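Side-chain contacts in tryptophan--tRNA ligase (Campylobacter jejuni subsp. jejuni, PDB 3TZL), which catalyses the ATP-dependent attachment of tryptophan to its cognate tRNA, forming tryptophanyl-tRNA with release of AMP and diphosphate: residues B[11-16]-B[193-198]; B[20-25]-B[274-279]; B[191-194]-B[199-202]. All coordinates share one frame; numbering follows the deposited sequence.

Contact 1 of 3, residues B[11-16]-B[193-198]. With NA (sodium ion), chain L; ADP (adenosine-5'-diphosphate), chain I; PO4 (phosphate ion), chain K.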
loop_
_atom_site.group_PDB
_atom_site.type_symbol
_atom_site.label_atom_id
_atom_site.label_comp_id
_atom_site.label_asym_id
_atom_site.label_seq_id
_atom_site.Cartn_x
_atom_site.Cartn_y
_atom_site.Cartn_z
ATOM N N GLN B 11 18.554 3.415 -3.903
ATOM C CA GLN B 11 18.262 2.042 -4.272
ATOM C C GLN B 11 19.427 1.452 -5.038
ATOM O O GLN B 11 19.340 1.240 -6.250
ATOM C CB GLN B 11 17.005 1.989 -5.136
ATOM C CG GLN B 11 16.095 0.806 -4.844
ATOM C CD GLN B 11 14.892 0.792 -5.761
ATOM O OE1 GLN B 11 14.195 1.805 -5.911
ATOM N NE2 GLN B 11 14.659 -0.345 -6.410
ATOM N N PRO B 12 20.531 1.184 -4.336
ATOM C CA PRO B 12 21.734 0.691 -5.015
ATOM C C PRO B 12 21.517 -0.728 -5.533
ATOM O O PRO B 12 20.649 -1.435 -5.017
ATOM C CB PRO B 12 22.794 0.683 -3.899
ATOM C CG PRO B 12 22.190 1.432 -2.747
ATOM C CD PRO B 12 20.709 1.266 -2.877
ATOM N N SER B 13 22.279 -1.122 -6.551
ATOM C CA SER B 13 22.294 -2.508 -7.009
ATOM C C SER B 13 23.728 -2.952 -7.268
ATOM O O SER B 13 24.572 -2.147 -7.676
ATOM C CB SER B 13 21.433 -2.696 -8.262
ATOM O OG SER B 13 21.918 -1.918 -9.342
ATOM N N GLY B 14 23.999 -4.231 -7.018
ATOM C CA GLY B 14 25.336 -4.771 -7.166
ATOM C C GLY B 14 26.349 -4.088 -6.261
ATOM O O GLY B 14 26.014 -3.579 -5.189
ATOM N N ASP B 15 27.601 -4.064 -6.700
ATOM C CA ASP B 15 28.655 -3.438 -5.914
ATOM C C ASP B 15 28.829 -1.979 -6.301
ATOM O O ASP B 15 28.775 -1.630 -7.483
ATOM C CB ASP B 15 29.953 -4.210 -6.099
ATOM C CG ASP B 15 29.796 -5.670 -5.745
ATOM O OD1 ASP B 15 29.182 -5.949 -4.689
ATOM O OD2 ASP B 15 30.254 -6.533 -6.531
ATOM N N LEU B 16 29.009 -1.125 -5.298
ATOM C CA LEU B 16 29.315 0.285 -5.535
ATOM C C LEU B 16 30.728 0.478 -6.108
ATOM O O LEU B 16 31.688 -0.086 -5.593
ATOM C CB LEU B 16 29.189 1.067 -4.241
ATOM C CG LEU B 16 27.772 1.315 -3.740
ATOM C CD1 LEU B 16 27.850 1.973 -2.396
ATOM C CD2 LEU B 16 26.993 2.182 -4.733
HETATM N N MSE B 193 32.504 3.998 -17.060
HETATM C CA MSE B 193 32.428 2.939 -16.058
HETATM C C MSE B 193 30.975 2.633 -15.734
HETATM O O MSE B 193 30.198 3.538 -15.430
HETATM C CB MSE B 193 33.170 3.332 -14.776
HETATM C CG MSE B 193 33.262 2.222 -13.750
HETATM SE SE MSE B 193 34.276 2.695 -12.124
HETATM C CE MSE B 193 36.052 2.931 -12.928
ATOM N N SER B 194 30.619 1.357 -15.816
ATOM C CA SER B 194 29.287 0.901 -15.422
ATOM C C SER B 194 29.300 -0.605 -15.183
ATOM O O SER B 194 30.158 -1.318 -15.713
ATOM C CB SER B 194 28.240 1.245 -16.481
ATOM O OG SER B 194 28.211 0.258 -17.492
ATOM N N LYS B 195 28.349 -1.080 -14.382
ATOM C CA LYS B 195 28.266 -2.501 -14.043
ATOM C C LYS B 195 27.954 -3.356 -15.269
ATOM O O LYS B 195 28.460 -4.473 -15.396
ATOM C CB LYS B 195 27.216 -2.745 -12.946
ATOM C CG LYS B 195 27.519 -2.050 -11.628
ATOM C CD LYS B 195 26.635 -2.563 -10.514
ATOM C CE LYS B 195 25.197 -2.121 -10.696
ATOM N NZ LYS B 195 25.076 -0.663 -10.468
ATOM N N SER B 196 27.125 -2.822 -16.163
ATOM C CA SER B 196 26.709 -3.537 -17.370
ATOM C C SER B 196 27.922 -3.926 -18.217
ATOM O O SER B 196 27.948 -4.992 -18.846
ATOM C CB SER B 196 25.755 -2.666 -18.192
ATOM O OG SER B 196 24.917 -1.886 -17.347
ATOM N N TYR B 197 28.929 -3.055 -18.203
ATOM C CA TYR B 197 30.136 -3.229 -19.002
ATOM C C TYR B 197 31.184 -4.109 -18.333
ATOM O O TYR B 197 32.119 -4.563 -18.991
ATOM C CB TYR B 197 30.758 -1.867 -19.299
ATOM C CG TYR B 197 29.993 -1.033 -20.300
ATOM C CD1 TYR B 197 29.293 -1.628 -21.343
ATOM C CD2 TYR B 197 29.981 0.352 -20.209
ATOM C CE1 TYR B 197 28.599 -0.864 -22.266
ATOM C CE2 TYR B 197 29.290 1.125 -21.123
ATOM C CZ TYR B 197 28.600 0.512 -22.150
ATOM O OH TYR B 197 27.913 1.282 -23.062
ATOM N N GLN B 198 31.028 -4.333 -17.030
ATOM C CA GLN B 198 32.020 -5.055 -16.232
ATOM C C GLN B 198 33.393 -4.393 -16.345
ATOM O O GLN B 198 34.429 -5.060 -16.477
ATOM C CB GLN B 198 32.087 -6.530 -16.642
ATOM C CG GLN B 198 30.738 -7.248 -16.612
ATOM C CD GLN B 198 30.800 -8.622 -17.256
ATOM O OE1 GLN B 198 30.921 -8.744 -18.476
ATOM N NE2 GLN B 198 30.729 -9.663 -16.437
HETATM NA NA NA L . 24.661 -0.174 -15.874
HETATM P PB ADP I . 25.699 1.358 -13.598
HETATM O O1B ADP I . 27.072 0.843 -13.263
HETATM O O2B ADP I . 24.581 0.477 -13.099
HETATM O O3B ADP I . 25.501 1.825 -15.027
HETATM P PA ADP I . 24.366 3.015 -11.736
HETATM O O1A ADP I . 24.635 2.351 -10.408
HETATM O O2A ADP I . 23.064 2.722 -12.451
HETATM O O3A ADP I . 25.628 2.684 -12.698
HETATM O "O5'" ADP I . 24.488 4.613 -11.534
HETATM C "C5'" ADP I . 23.959 5.253 -10.372
HETATM C "C4'" ADP I . 24.438 6.701 -10.317
HETATM O "O4'" ADP I . 25.866 6.766 -10.267
HETATM C "C3'" ADP I . 23.991 7.476 -11.544
HETATM O "O3'" ADP I . 22.957 8.386 -11.164
HETATM C "C2'" ADP I . 25.213 8.229 -12.033
HETATM O "O2'" ADP I . 25.073 9.630 -11.775
HETATM C "C1'" ADP I . 26.379 7.714 -11.211
HETATM N N9 ADP I . 27.384 7.058 -12.092
HETATM C C8 ADP I . 27.433 5.745 -12.408
HETATM N N7 ADP I . 28.481 5.464 -13.228
HETATM C C5 ADP I . 29.128 6.624 -13.442
HETATM C C6 ADP I . 30.322 7.042 -14.211
HETATM N N6 ADP I . 31.035 6.135 -14.925
HETATM N N1 ADP I . 30.664 8.352 -14.173
HETATM C C2 ADP I . 29.951 9.256 -13.468
HETATM N N3 ADP I . 28.855 8.948 -12.746
HETATM C C4 ADP I . 28.405 7.670 -12.696
HETATM P P PO4 K . 21.729 -7.170 -6.476
HETATM O O1 PO4 K . 20.886 -8.358 -6.075
HETATM O O2 PO4 K . 22.903 -7.083 -5.524
HETATM O O3 PO4 K . 22.226 -7.369 -7.891
HETATM O O4 PO4 K . 20.890 -5.912 -6.418
HETATM O O HOH W 1 26.914 0.197 -8.414
#
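The two backbones stay apart here, G14 and K195 coming closest with 7.8 Å between their CA atoms, and the K195 side chain spans the gap from the start of a type I turn, K195 to Q198. Its chain first leads toward 11-16, then kinks at both of its last torsions (chi3 and chi4 each -70°), which turns the ammonium group back to the nucleotide while the bend itself lies against the other loop. At that bend CE sits 3.1 Å from S13 O, CD packs 3.8 Å from D15 O, and S13 OG lies beside CE. The ammonium then donates to the beta-phosphate, K195 NZ to ADP O2B, at 2.9 Å, and a water links K195 NZ to D15 O. At the root of the same residue, K195 N donates to ADP O1B at 2.6 Å, so one lysine holds two oxygens of one phosphate. Next along the turn, S196 OG binds the sodium ion at 2.3 Å, an ion also bound by ADP O3B and, at a longer distance, by O2B. The 'HIGH' and 'KMSKS' regions of a class I synthetase thus meet through K195 beside the diphosphate. The first loop joins strand 5-10 to helix 18-30, with P12 and L16 packed on helix 53-70; the second lies between strand 175-177 and helix 207-215.

Contact 2 of 3, residues B[20-25]-B[274-279]; sequences NYFGAI and NAYFKE. With ADP (adenosine-5'-diphosphate), chain I.
N20 O is gripped by two amides, A24 N and I25 N, each at 3.0 Å, and this shared acceptor marks a wider pi-type turn in helix 18-30, the turn from which Y21 and F22 reach across to Y276 and F277. No hydrogen bond crosses the contact; four aromatic rings make it. F277 directs its edge at a face of Y21 in an edge-to-face pair, with centroids 5.5 Å apart and planes at 79°. F277 CZ touches Y21 CD2 at 3.9 Å, while F277 CE1 stands over the centre of the Y21 ring. Y276 comes at Y21 from the opposite direction and meets it at the rim: its OH lies 3.6 Å from Y21 CE2, near the plane of the Y21 ring. The same hydroxyl oxygen is 3.8 Å from F22 CE1, and the rings of F22 and Y276 are set obliquely, their planes at 45°. Sequence neighbours pack on each other too, Y21 CD2 over the centre of the F22 ring and Y276 CD1 over the centre of the F277 ring.

Helix 18-30 follows the first strand of the Rossmann-type catalytic domain of class I synthetases and carries the end of the 'HIGH' region, so its two sides do different work. On the nucleotide side, N20 ND2 donates to both ADP O1A and ADP O4', and G23 CA lies 3.4 Å from ADP N3, where the lack of a side chain lets the adenine come close. On the aromatic side, Y21 and Y276 extend with CG anti to the backbone N (chi1 -179° for Y21), pointing at each other from helices 18-30 and 262-276. F242 packs edge-to-face with both F22 and Y276, and L70 of helix 53-70 touches Y21 and F277.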
loop_
_atom_site.group_PDB
_atom_site.type_symbol
_atom_site.label_atom_id
_atom_site.label_comp_id
_atom_site.label_asym_id
_atom_site.label_seq_id
_atom_site.Cartn_x
_atom_site.Cartn_y
_atom_site.Cartn_z
ATOM N N ASN B 20 30.027 5.565 -9.122
ATOM C CA ASN B 20 28.942 5.971 -8.233
ATOM C C ASN B 20 29.439 7.012 -7.250
ATOM O O ASN B 20 28.739 7.970 -6.940
ATOM C CB ASN B 20 28.389 4.767 -7.465
ATOM C CG ASN B 20 27.874 3.684 -8.383
ATOM O OD1 ASN B 20 28.378 2.564 -8.374
ATOM N ND2 ASN B 20 26.862 4.011 -9.188
ATOM N N TYR B 21 30.661 6.823 -6.766
ATOM C CA TYR B 21 31.206 7.726 -5.767
ATOM C C TYR B 21 31.468 9.115 -6.312
ATOM O O TYR B 21 30.918 10.098 -5.817
ATOM C CB TYR B 21 32.485 7.176 -5.144
ATOM C CG TYR B 21 33.016 8.116 -4.094
ATOM C CD1 TYR B 21 32.299 8.343 -2.931
ATOM C CD2 TYR B 21 34.198 8.798 -4.277
ATOM C CE1 TYR B 21 32.742 9.211 -1.971
ATOM C CE2 TYR B 21 34.663 9.675 -3.309
ATOM C CZ TYR B 21 33.921 9.874 -2.157
ATOM O OH TYR B 21 34.352 10.736 -1.181
ATOM N N PHE B 22 32.325 9.204 -7.320
ATOM C CA PHE B 22 32.731 10.509 -7.826
ATOM C C PHE B 22 31.658 11.120 -8.710
ATOM O O PHE B 22 31.669 12.324 -8.967
ATOM C CB PHE B 22 34.070 10.418 -8.576
ATOM C CG PHE B 22 35.249 10.133 -7.677
ATOM C CD1 PHE B 22 35.752 11.121 -6.844
ATOM C CD2 PHE B 22 35.839 8.876 -7.653
ATOM C CE1 PHE B 22 36.831 10.860 -5.998
ATOM C CE2 PHE B 22 36.917 8.608 -6.820
ATOM C CZ PHE B 22 37.411 9.601 -5.990
ATOM N N GLY B 23 30.731 10.284 -9.169
ATOM C CA GLY B 23 29.647 10.739 -10.022
ATOM C C GLY B 23 28.399 11.217 -9.289
ATOM O O GLY B 23 27.670 12.063 -9.806
ATOM N N ALA B 24 28.135 10.694 -8.094
ATOM C CA ALA B 24 26.914 11.079 -7.383
ATOM C C ALA B 24 27.085 11.202 -5.874
ATOM O O ALA B 24 26.643 12.177 -5.267
ATOM C CB ALA B 24 25.789 10.104 -7.697
ATOM N N ILE B 25 27.720 10.206 -5.269
ATOM C CA ILE B 25 27.735 10.109 -3.813
ATOM C C ILE B 25 28.526 11.219 -3.130
ATOM O O ILE B 25 28.043 11.792 -2.154
ATOM C CB ILE B 25 28.222 8.740 -3.345
ATOM C CG1 ILE B 25 27.234 7.672 -3.798
ATOM C CG2 ILE B 25 28.412 8.733 -1.817
ATOM C CD1 ILE B 25 27.663 6.278 -3.465
ATOM N N ASN B 274 43.599 2.096 -2.362
ATOM C CA ASN B 274 43.537 1.464 -1.053
ATOM C C ASN B 274 43.649 2.443 0.105
ATOM O O ASN B 274 43.013 2.257 1.145
ATOM C CB ASN B 274 44.594 0.359 -0.916
ATOM C CG ASN B 274 44.169 -0.936 -1.591
ATOM O OD1 ASN B 274 42.996 -1.309 -1.543
ATOM N ND2 ASN B 274 45.121 -1.622 -2.236
ATOM N N ALA B 275 44.456 3.482 -0.078
ATOM C CA ALA B 275 44.691 4.449 0.986
ATOM C C ALA B 275 43.517 5.410 1.090
ATOM O O ALA B 275 43.109 5.778 2.185
ATOM C CB ALA B 275 46.004 5.213 0.752
ATOM N N TYR B 276 42.975 5.799 -0.059
ATOM C CA TYR B 276 41.877 6.746 -0.119
ATOM C C TYR B 276 40.596 6.173 0.517
ATOM O O TYR B 276 39.820 6.899 1.137
ATOM C CB TYR B 276 41.630 7.144 -1.574
ATOM C CG TYR B 276 40.602 8.236 -1.773
ATOM C CD1 TYR B 276 39.245 7.941 -1.820
ATOM C CD2 TYR B 276 40.991 9.561 -1.944
ATOM C CE1 TYR B 276 38.296 8.937 -2.011
ATOM C CE2 TYR B 276 40.050 10.573 -2.137
ATOM C CZ TYR B 276 38.707 10.253 -2.172
ATOM O OH TYR B 276 37.772 11.242 -2.364
ATOM N N PHE B 277 40.379 4.872 0.367
ATOM C CA PHE B 277 39.143 4.271 0.868
ATOM C C PHE B 277 39.343 3.464 2.138
ATOM O O PHE B 277 38.405 2.845 2.647
ATOM C CB PHE B 277 38.481 3.421 -0.207
ATOM C CG PHE B 277 37.766 4.236 -1.255
ATOM C CD1 PHE B 277 36.696 5.064 -0.904
ATOM C CD2 PHE B 277 38.156 4.180 -2.576
ATOM C CE1 PHE B 277 36.028 5.816 -1.857
ATOM C CE2 PHE B 277 37.493 4.931 -3.549
ATOM C CZ PHE B 277 36.424 5.748 -3.186
ATOM N N LYS B 278 40.570 3.492 2.650
ATOM C CA LYS B 278 40.944 2.651 3.776
ATOM C C LYS B 278 39.997 2.855 4.953
ATOM O O LYS B 278 39.494 1.892 5.518
ATOM C CB LYS B 278 42.379 2.931 4.211
ATOM C CG LYS B 278 42.869 2.009 5.310
ATOM C CD LYS B 278 44.368 2.192 5.517
ATOM C CE LYS B 278 44.879 1.369 6.693
ATOM N NZ LYS B 278 44.237 1.800 7.969
ATOM N N GLU B 279 39.733 4.109 5.293
ATOM C CA GLU B 279 38.908 4.419 6.458
ATOM C C GLU B 279 37.452 4.019 6.221
ATOM O O GLU B 279 36.808 3.448 7.092
ATOM C CB GLU B 279 39.020 5.909 6.779
ATOM C CG GLU B 279 38.574 6.308 8.172
ATOM C CD GLU B 279 39.461 7.404 8.767
ATOM O OE1 GLU B 279 40.682 7.421 8.462
ATOM O OE2 GLU B 279 38.938 8.246 9.539
HETATM P PB ADP I . 25.699 1.358 -13.598
HETATM O O1B ADP I . 27.072 0.843 -13.263
HETATM O O2B ADP I . 24.581 0.477 -13.099
HETATM O O3B ADP I . 25.501 1.825 -15.027
HETATM P PA ADP I . 24.366 3.015 -11.736
HETATM O O1A ADP I . 24.635 2.351 -10.408
HETATM O O2A ADP I . 23.064 2.722 -12.451
HETATM O O3A ADP I . 25.628 2.684 -12.698
HETATM O "O5'" ADP I . 24.488 4.613 -11.534
HETATM C "C5'" ADP I . 23.959 5.253 -10.372
HETATM C "C4'" ADP I . 24.438 6.701 -10.317
HETATM O "O4'" ADP I . 25.866 6.766 -10.267
HETATM C "C3'" ADP I . 23.991 7.476 -11.544
HETATM O "O3'" ADP I . 22.957 8.386 -11.164
HETATM C "C2'" ADP I . 25.213 8.229 -12.033
HETATM O "O2'" ADP I . 25.073 9.630 -11.775
HETATM C "C1'" ADP I . 26.379 7.714 -11.211
HETATM N N9 ADP I . 27.384 7.058 -12.092
HETATM C C8 ADP I . 27.433 5.745 -12.408
HETATM N N7 ADP I . 28.481 5.464 -13.228
HETATM C C5 ADP I . 29.128 6.624 -13.442
HETATM C C6 ADP I . 30.322 7.042 -14.211
HETATM N N6 ADP I . 31.035 6.135 -14.925
HETATM N N1 ADP I . 30.664 8.352 -14.173
HETATM C C2 ADP I . 29.951 9.256 -13.468
HETATM N N3 ADP I . 28.855 8.948 -12.746
HETATM C C4 ADP I . 28.405 7.670 -12.696
#

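Contact 3 of 3, residues B[191-194]-B[199-202]. With ADP (adenosine-5'-diphosphate), chain I.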
loop_
_atom_site.group_PDB
_atom_site.type_symbol
_atom_site.label_atom_id
_atom_site.label_comp_id
_atom_site.label_asym_id
_atom_site.label_seq_id
_atom_site.Cartn_x
_atom_site.Cartn_y
_atom_site.Cartn_z
ATOM N N ALA B 191 35.685 2.909 -21.802
ATOM C CA ALA B 191 34.283 3.299 -21.881
ATOM C C ALA B 191 33.812 3.777 -20.518
ATOM O O ALA B 191 34.439 3.466 -19.506
ATOM C CB ALA B 191 33.435 2.131 -22.353
ATOM N N LYS B 192 32.718 4.533 -20.494
ATOM C CA LYS B 192 32.124 4.990 -19.240
ATOM C C LYS B 192 31.999 3.826 -18.280
ATOM O O LYS B 192 31.483 2.776 -18.653
ATOM C CB LYS B 192 30.745 5.597 -19.489
ATOM C CG LYS B 192 29.882 5.735 -18.248
ATOM C CD LYS B 192 28.528 6.370 -18.570
ATOM C CE LYS B 192 27.691 6.557 -17.306
ATOM N NZ LYS B 192 26.757 7.710 -17.430
HETATM N N MSE B 193 32.504 3.998 -17.060
HETATM C CA MSE B 193 32.428 2.939 -16.058
HETATM C C MSE B 193 30.975 2.633 -15.734
HETATM O O MSE B 193 30.198 3.538 -15.430
HETATM C CB MSE B 193 33.170 3.332 -14.776
HETATM C CG MSE B 193 33.262 2.222 -13.750
HETATM SE SE MSE B 193 34.276 2.695 -12.124
HETATM C CE MSE B 193 36.052 2.931 -12.928
ATOM N N SER B 194 30.619 1.357 -15.816
ATOM C CA SER B 194 29.287 0.901 -15.422
ATOM C C SER B 194 29.300 -0.605 -15.183
ATOM O O SER B 194 30.158 -1.318 -15.713
ATOM C CB SER B 194 28.240 1.245 -16.481
ATOM O OG SER B 194 28.211 0.258 -17.492
ATOM N N ASN B 199 33.391 -3.067 -16.299
ATOM C CA ASN B 199 34.619 -2.308 -16.415
ATOM C C ASN B 199 34.869 -1.472 -15.159
ATOM O O ASN B 199 35.496 -0.413 -15.227
ATOM C CB ASN B 199 34.563 -1.415 -17.662
ATOM C CG ASN B 199 33.487 -0.345 -17.573
ATOM O OD1 ASN B 199 32.705 -0.293 -16.617
ATOM N ND2 ASN B 199 33.452 0.530 -18.572
ATOM N N THR B 200 34.362 -1.945 -14.021
ATOM C CA THR B 200 34.318 -1.120 -12.818
ATOM C C THR B 200 35.557 -1.240 -11.932
ATOM O O THR B 200 36.334 -2.169 -12.044
ATOM C CB THR B 200 33.047 -1.413 -11.966
ATOM O OG1 THR B 200 33.120 -2.730 -11.408
ATOM C CG2 THR B 200 31.798 -1.316 -12.819
ATOM N N ILE B 201 35.728 -0.263 -11.055
ATOM C CA ILE B 201 36.646 -0.377 -9.933
ATOM C C ILE B 201 35.810 -0.175 -8.675
ATOM O O ILE B 201 35.257 0.906 -8.451
ATOM C CB ILE B 201 37.767 0.649 -10.013
ATOM C CG1 ILE B 201 38.731 0.278 -11.134
ATOM C CG2 ILE B 201 38.532 0.720 -8.694
ATOM C CD1 ILE B 201 39.730 1.360 -11.442
ATOM N N ASP B 202 35.697 -1.238 -7.883
ATOM C CA ASP B 202 34.798 -1.263 -6.732
ATOM C C ASP B 202 35.438 -0.669 -5.476
ATOM O O ASP B 202 36.664 -0.673 -5.314
ATOM C CB ASP B 202 34.296 -2.691 -6.468
ATOM C CG ASP B 202 33.584 -3.294 -7.676
ATOM O OD1 ASP B 202 32.972 -2.540 -8.455
ATOM O OD2 ASP B 202 33.646 -4.527 -7.854
HETATM P PB ADP I . 25.699 1.358 -13.598
HETATM O O1B ADP I . 27.072 0.843 -13.263
HETATM O O2B ADP I . 24.581 0.477 -13.099
HETATM O O3B ADP I . 25.501 1.825 -15.027
HETATM P PA ADP I . 24.366 3.015 -11.736
HETATM O O1A ADP I . 24.635 2.351 -10.408
HETATM O O2A ADP I . 23.064 2.722 -12.451
HETATM O O3A ADP I . 25.628 2.684 -12.698
HETATM O "O5'" ADP I . 24.488 4.613 -11.534
HETATM C "C5'" ADP I . 23.959 5.253 -10.372
HETATM C "C4'" ADP I . 24.438 6.701 -10.317
HETATM O "O4'" ADP I . 25.866 6.766 -10.267
HETATM C "C3'" ADP I . 23.991 7.476 -11.544
HETATM O "O3'" ADP I . 22.957 8.386 -11.164
HETATM C "C2'" ADP I . 25.213 8.229 -12.033
HETATM O "O2'" ADP I . 25.073 9.630 -11.775
HETATM C "C1'" ADP I . 26.379 7.714 -11.211
HETATM N N9 ADP I . 27.384 7.058 -12.092
HETATM C C8 ADP I . 27.433 5.745 -12.408
HETATM N N7 ADP I . 28.481 5.464 -13.228
HETATM C C5 ADP I . 29.128 6.624 -13.442
HETATM C C6 ADP I . 30.322 7.042 -14.211
HETATM N N6 ADP I . 31.035 6.135 -14.925
HETATM N N1 ADP I . 30.664 8.352 -14.173
HETATM C C2 ADP I . 29.951 9.256 -13.468
HETATM N N3 ADP I . 28.855 8.948 -12.746
HETATM C C4 ADP I . 28.405 7.670 -12.696
#
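The N199 amide turns its N-H and its carbonyl oxygen, both in its own plane, to the backbone of 191-194. Its nitrogen donates to K192 O at 3.0 Å in an almost straight bond (177° at the hydrogen), the acceptor lying in the amide plane; seen from K192, however, the donor stands above the carbonyl plane and not on a lone pair. Its oxygen takes the bond from S194 N at 2.8 Å, this time within the carbonyl plane of N199 and on a lone pair. With CG set between backbone N and carbonyl carbon (chi1 65°), the amide reaches both groups, and the two bonds together fix its rotation. D189 OD1 takes a further bond from N199 ND2. The same fit brings two acceptors, S194 O and N199 OD1, to 2.9 Å of each other.

The M193 side chain, a selenomethionine here, lies alongside T200 and I201. CG rests 3.6 Å from T200 CA, SE lies 3.5 Å from I201 N, and the methyl CE meets I201 CB, the M193 and I201 side chains crossing at about a right angle. T200 turns its methyl CG2 to S194 O, while its hydroxyl donates to D202 OD1 on the syn side of that carboxylate but tilted out of its plane; D202 OD2 is in turn bonded to Q213 of helix 207-215. K192 leaves the backbone on the side away from 199-202, and its extended chain passes the adenine, CE 4.1 Å from ADP C6. M193 O receives the adenine amino group, ADP N6, at 2.8 Å. The two arms run 63° apart in direction; 191-194 carries the first three residues of the 'KMSKS' motif of class I synthetases, and N199, just past the motif, holds them by their backbone beside the ADP.

In the fold
All three contacts touch ADP, contacts 1 and 3 partly through the same residues, M193 and S194. The centres of these two are about 8 Å apart, and contact 3 pins the chain on both sides of the turn that contact 1 brings to the phosphates. They also meet directly, Y197 CD2 lying 3.2 Å from K192 O and D15 packing against D202. The first segments of contacts 1 and 2 lie close in sequence within the 'HIGH' region, and the two contacts alternate along the chain. The centre of contact 2 is about 14 Å from the centre of each of the others. The bound tryptophan touches Q11 and lies about 9 Å from the side chain of S13.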